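Local coordinates for protein inosine-uridine nucleoside N-ribohydrolase (Xanthomonas oryzae pv. oryzae, PDB 4KL0) that binds calcium and probably hydrolyses N-glycosyl bonds, as nucleoside hydrolases do, although its substrate is not established, at residues A[10-15]-A[365-370]; A[61-66]-A[90-95]. One frame throughout, in Å; residues are numbered along the deposited sequence.

Interaction 1. Residues A[10-15]-A[365-370]; sequences PTEAAV and LSALAK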
loop_
_atom_site.group_PDB
_atom_site.type_symbol
_atom_site.label_atom_id
_atom_site.label_comp_id
_atom_site.label_asym_id
_atom_site.label_seq_id
_atom_site.Cartn_x
_atom_site.Cartn_y
_atom_site.Cartn_z
ATOM N N PRO A 10 8.949 -1.106 25.360
ATOM C CA PRO A 10 7.761 -0.839 26.181
ATOM C C PRO A 10 6.685 -0.040 25.495
ATOM O O PRO A 10 5.537 -0.474 25.552
ATOM C CB PRO A 10 8.319 -0.004 27.344
ATOM C CG PRO A 10 9.704 -0.531 27.504
ATOM C CD PRO A 10 10.196 -0.826 26.106
ATOM N N THR A 11 7.007 1.100 24.882
ATOM C CA THR A 11 5.956 1.885 24.250
ATOM C C THR A 11 5.360 1.194 22.988
ATOM O O THR A 11 4.212 1.416 22.646
ATOM C CB THR A 11 6.383 3.331 23.936
ATOM O OG1 THR A 11 7.281 3.358 22.807
ATOM C CG2 THR A 11 7.062 3.923 25.148
ATOM N N GLU A 12 6.149 0.385 22.288
ATOM C CA GLU A 12 5.598 -0.354 21.133
ATOM C C GLU A 12 4.631 -1.426 21.644
ATOM O O GLU A 12 3.535 -1.597 21.121
ATOM C CB GLU A 12 6.706 -1.017 20.320
ATOM C CG GLU A 12 7.402 -0.021 19.395
ATOM C CD GLU A 12 8.725 -0.564 18.864
ATOM O OE1 GLU A 12 9.237 -1.638 19.340
ATOM O OE2 GLU A 12 9.260 0.127 17.968
ATOM N N ALA A 13 5.047 -2.133 22.685
ATOM C CA ALA A 13 4.241 -3.220 23.218
ATOM C C ALA A 13 2.915 -2.631 23.715
ATOM O O ALA A 13 1.852 -3.214 23.494
ATOM C CB ALA A 13 4.989 -3.975 24.328
ATOM N N ALA A 14 2.957 -1.452 24.348
ATOM C CA ALA A 14 1.721 -0.791 24.798
ATOM C C ALA A 14 0.758 -0.362 23.702
ATOM O O ALA A 14 -0.475 -0.402 23.858
ATOM C CB ALA A 14 2.054 0.428 25.683
ATOM N N VAL A 15 1.294 0.079 22.567
ATOM C CA VAL A 15 0.386 0.524 21.539
ATOM C C VAL A 15 -0.298 -0.685 20.877
ATOM O O VAL A 15 -1.425 -0.596 20.473
ATOM C CB VAL A 15 1.046 1.442 20.474
ATOM C CG1 VAL A 15 1.854 0.653 19.534
ATOM C CG2 VAL A 15 -0.009 2.171 19.694
ATOM N N LEU A 365 2.920 1.442 13.442
ATOM C CA LEU A 365 3.585 0.840 12.270
ATOM C C LEU A 365 4.817 0.061 12.708
ATOM O O LEU A 365 4.992 -1.088 12.279
ATOM C CB LEU A 365 3.987 1.906 11.235
ATOM C CG LEU A 365 2.796 2.510 10.490
ATOM C CD1 LEU A 365 3.225 3.817 9.793
ATOM C CD2 LEU A 365 2.142 1.579 9.441
ATOM N N SER A 366 5.671 0.623 13.585
ATOM C CA SER A 366 6.860 -0.112 14.050
ATOM C C SER A 366 6.465 -1.387 14.830
ATOM O O SER A 366 7.040 -2.462 14.603
ATOM C CB SER A 366 7.789 0.819 14.869
ATOM O OG SER A 366 8.931 0.091 15.357
ATOM N N ALA A 367 5.498 -1.257 15.744
ATOM C CA ALA A 367 5.023 -2.431 16.510
ATOM C C ALA A 367 4.524 -3.558 15.614
ATOM O O ALA A 367 4.927 -4.723 15.786
ATOM C CB ALA A 367 3.967 -2.029 17.529
ATOM N N LEU A 368 3.675 -3.216 14.635
ATOM C CA LEU A 368 3.134 -4.240 13.771
ATOM C C LEU A 368 4.228 -4.900 12.923
ATOM O O LEU A 368 4.229 -6.118 12.789
ATOM C CB LEU A 368 2.039 -3.636 12.894
ATOM C CG LEU A 368 0.763 -3.112 13.582
ATOM C CD1 LEU A 368 0.000 -2.242 12.602
ATOM C CD2 LEU A 368 -0.143 -4.266 14.050
ATOM N N ALA A 369 5.137 -4.108 12.337
ATOM C CA ALA A 369 6.143 -4.722 11.476
ATOM C C ALA A 369 7.092 -5.617 12.286
ATOM O O ALA A 369 7.416 -6.755 11.875
ATOM C CB ALA A 369 6.889 -3.713 10.755
ATOM N N LYS A 370 7.489 -5.162 13.472
ATOM C CA LYS A 370 8.398 -6.018 14.267
ATOM C C LYS A 370 7.731 -7.297 14.737
ATOM O O LYS A 370 8.361 -8.385 14.709
ATOM C CB LYS A 370 8.947 -5.293 15.503
ATOM C CG LYS A 370 9.890 -4.170 15.213
ATOM C CD LYS A 370 10.140 -3.403 16.513
ATOM C CE LYS A 370 11.299 -2.436 16.403
ATOM N NZ LYS A 370 11.615 -1.819 17.775
#

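Interaction 2. Residues A[61-66]-A[90-95]; sequences TDVVVT and PDVRVA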
loop_
_atom_site.group_PDB
_atom_site.type_symbol
_atom_site.label_atom_id
_atom_site.label_comp_id
_atom_site.label_asym_id
_atom_site.label_seq_id
_atom_site.Cartn_x
_atom_site.Cartn_y
_atom_site.Cartn_z
ATOM N N THR A 61 -7.009 -12.549 1.549
ATOM C CA THR A 61 -7.350 -13.758 0.812
ATOM C C THR A 61 -6.810 -13.756 -0.624
ATOM O O THR A 61 -6.379 -14.812 -1.154
ATOM C CB THR A 61 -8.876 -13.990 0.853
ATOM O OG1 THR A 61 -9.549 -12.899 0.185
ATOM C CG2 THR A 61 -9.359 -14.043 2.309
ATOM N N ASP A 62 -6.765 -12.568 -1.247
ATOM C CA ASP A 62 -6.443 -12.475 -2.661
ATOM C C ASP A 62 -5.672 -11.192 -2.894
ATOM O O ASP A 62 -5.997 -10.160 -2.322
ATOM C CB ASP A 62 -7.732 -12.438 -3.509
ATOM C CG ASP A 62 -8.574 -13.718 -3.340
ATOM O OD1 ASP A 62 -9.454 -13.732 -2.467
ATOM O OD2 ASP A 62 -8.349 -14.692 -4.093
ATOM N N VAL A 63 -4.666 -11.295 -3.712
ATOM C CA VAL A 63 -3.876 -10.131 -4.094
ATOM C C VAL A 63 -3.714 -10.132 -5.609
ATOM O O VAL A 63 -3.314 -11.143 -6.210
ATOM C CB VAL A 63 -2.502 -10.238 -3.399
ATOM C CG1 VAL A 63 -1.607 -9.112 -3.816
ATOM C CG2 VAL A 63 -2.681 -10.212 -1.892
ATOM N N VAL A 64 -4.041 -9.027 -6.264
ATOM C CA VAL A 64 -3.854 -8.949 -7.708
ATOM C C VAL A 64 -2.822 -7.836 -7.979
ATOM O O VAL A 64 -2.893 -6.758 -7.423
ATOM C CB VAL A 64 -5.153 -8.672 -8.433
ATOM C CG1 VAL A 64 -4.900 -8.576 -9.913
ATOM C CG2 VAL A 64 -6.187 -9.827 -8.125
ATOM N N VAL A 65 -1.834 -8.144 -8.792
ATOM C CA VAL A 65 -0.617 -7.300 -8.913
ATOM C C VAL A 65 -0.602 -6.591 -10.272
ATOM O O VAL A 65 -0.827 -7.215 -11.352
ATOM C CB VAL A 65 0.642 -8.216 -8.805
ATOM C CG1 VAL A 65 1.906 -7.453 -9.090
ATOM C CG2 VAL A 65 0.701 -8.864 -7.406
ATOM N N THR A 66 -0.254 -5.300 -10.260
ATOM C CA THR A 66 -0.237 -4.519 -11.492
ATOM C C THR A 66 1.123 -3.826 -11.633
ATOM O O THR A 66 2.031 -4.139 -10.871
ATOM C CB THR A 66 -1.454 -3.536 -11.544
ATOM O OG1 THR A 66 -1.588 -2.909 -12.832
ATOM C CG2 THR A 66 -1.372 -2.433 -10.469
ATOM N N PRO A 90 0.879 -18.580 4.060
ATOM C CA PRO A 90 0.981 -19.464 2.908
ATOM C C PRO A 90 -0.221 -19.543 1.945
ATOM O O PRO A 90 -0.054 -20.050 0.821
ATOM C CB PRO A 90 1.102 -20.856 3.579
ATOM C CG PRO A 90 0.338 -20.706 4.759
ATOM C CD PRO A 90 0.688 -19.348 5.308
ATOM N N ASP A 91 -1.389 -19.057 2.353
ATOM C CA ASP A 91 -2.596 -19.286 1.570
ATOM C C ASP A 91 -3.095 -18.074 0.814
ATOM O O ASP A 91 -4.117 -18.142 0.138
ATOM C CB ASP A 91 -3.701 -19.838 2.469
ATOM C CG ASP A 91 -3.309 -21.194 3.116
ATOM O OD1 ASP A 91 -2.564 -21.979 2.461
ATOM O OD2 ASP A 91 -3.726 -21.438 4.278
ATOM N N VAL A 92 -2.377 -16.952 0.923
ATOM C CA VAL A 92 -2.684 -15.805 0.077
ATOM C C VAL A 92 -2.596 -16.180 -1.401
ATOM O O VAL A 92 -1.548 -16.636 -1.926
ATOM C CB VAL A 92 -1.715 -14.631 0.431
ATOM C CG1 VAL A 92 -2.013 -13.451 -0.450
ATOM C CG2 VAL A 92 -1.831 -14.278 1.906
ATOM N N ARG A 93 -3.696 -15.938 -2.127
ATOM C CA ARG A 93 -3.695 -16.248 -3.541
ATOM C C ARG A 93 -3.277 -15.024 -4.360
ATOM O O ARG A 93 -3.989 -14.018 -4.429
ATOM C CB ARG A 93 -5.077 -16.714 -3.965
ATOM C CG ARG A 93 -5.052 -17.366 -5.302
ATOM C CD ARG A 93 -6.518 -17.651 -5.737
ATOM N NE ARG A 93 -6.586 -18.232 -7.078
ATOM C CZ ARG A 93 -6.440 -17.551 -8.217
ATOM N NH1 ARG A 93 -6.180 -16.220 -8.205
ATOM N NH2 ARG A 93 -6.550 -18.202 -9.389
ATOM N N VAL A 94 -2.122 -15.126 -4.980
ATOM C CA VAL A 94 -1.567 -14.015 -5.741
ATOM C C VAL A 94 -1.761 -14.257 -7.231
ATOM O O VAL A 94 -1.380 -15.335 -7.802
ATOM C CB VAL A 94 -0.086 -13.814 -5.442
ATOM C CG1 VAL A 94 0.471 -12.629 -6.184
ATOM C CG2 VAL A 94 0.155 -13.678 -3.922
ATOM N N ALA A 95 -2.265 -13.224 -7.901
ATOM C CA ALA A 95 -2.502 -13.312 -9.339
ATOM C C ALA A 95 -1.944 -12.078 -10.088
ATOM O O ALA A 95 -1.973 -10.944 -9.538
ATOM C CB ALA A 95 -3.992 -13.419 -9.585
HETATM O O HOH W 1 -6.616 -17.279 -0.105
HETATM O O HOH W 2 -6.439 -14.166 -6.184
#

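Interaction 1. Residues A[10-15]-A[365-370]
Two helices from opposite ends of the chain, 10-20 near the N terminus and 358-372 near the C terminus, cross almost at a right angle where E12 meets S366, A367 and K370. The axes of the short segments 10-15 and 365-370 approach to 8.8 Å at -87°, close enough for backbone to meet side chain: the E12 carbonyl O lies 3.6 Å from A367 CB. A367 CB also touches V15 CG1 and E12 CB, each at 4.0 Å. E12 sends CG anti to its carbonyl carbon (chi1 -80°) and then runs extended, which carries the carboxylate between S366 and K370, one turn apart on the partner helix; K370, also extended, crosses it at about a right angle. K370 NZ forms a salt bridge through the syn lone pair of E12 OE1 at 2.9 Å. A weak second bond runs from the same nitrogen to OE2. S366 OG donates to E12 OE2 over 2.6 Å, coming from above the carboxylate plane. K370 and the backbone N of T9 hold OE1 and S366 holds OE2, which restricts rotation of the buried carboxylate. Away from the calcium site, this is near-perpendicular helix-helix packing, with a small alanine at the crossing and a salt bridge beside it.

Interaction 2. Residues A[61-66]-A[90-95]
R93 of strand 93-96 lies against D62 of strand 58-65, its parallel neighbour, and runs extended from CG to NE. R93 CB rests 3.6 Å from the T61 carbonyl O and also touches D62 OD2; R93 CD passes D62 OD2 at 3.8 Å. At the tip, R93 NH1 donates to a water O at 2.9 Å, lying at the guanidinium edge, in its plane; NH2 makes a long, weak ion pair with D130. That water in turn donates to D62 OD2 and to the R93 carbonyl O, so the two charges are joined through it, while D62 OD1 forms a salt bridge with R138. Beneath these side chains the backbones pair in parallel: R93 N to T61 O, V63 N to R93 O, A95 N to V63 O and V65 N to A95 O. R93 N to T61 O is the longest, at 3.1 Å; a second water bridges T61 O and D91 O there. On the sheet face bearing V63 and V94, V63 CG2 meets V92 CG1 at 3.6 Å, and V65 CG2 packs on V94 CG1 at 4.0 Å. Helix 70-86 covers V92 and V94 through F84, completing a beta-alpha-beta unit at the edge of the Rossmann-like sheet.

How the interactions relate
From the N terminus, the chain enters helix 10-20, the first half of interaction 1, and reaches its partner in helix 358-372 only after some 350 residues. Interaction 2 is nested within that long loop: strand 58-65 leads through helix 70-86 to strand 93-96, closing a short local loop at the outermost strand of this end of the central sheet. The centres of interactions 1 and 2 lie 26 Å apart; their nearest atoms are about 15 Å apart, so the two do not touch. Interaction 1 thus joins the chain's two terminal regions helix to helix, whereas interaction 2 adds the edge strand 93-96 to strand 58-65, which also pairs with 28-34, the strand leading to calcium ligand D35.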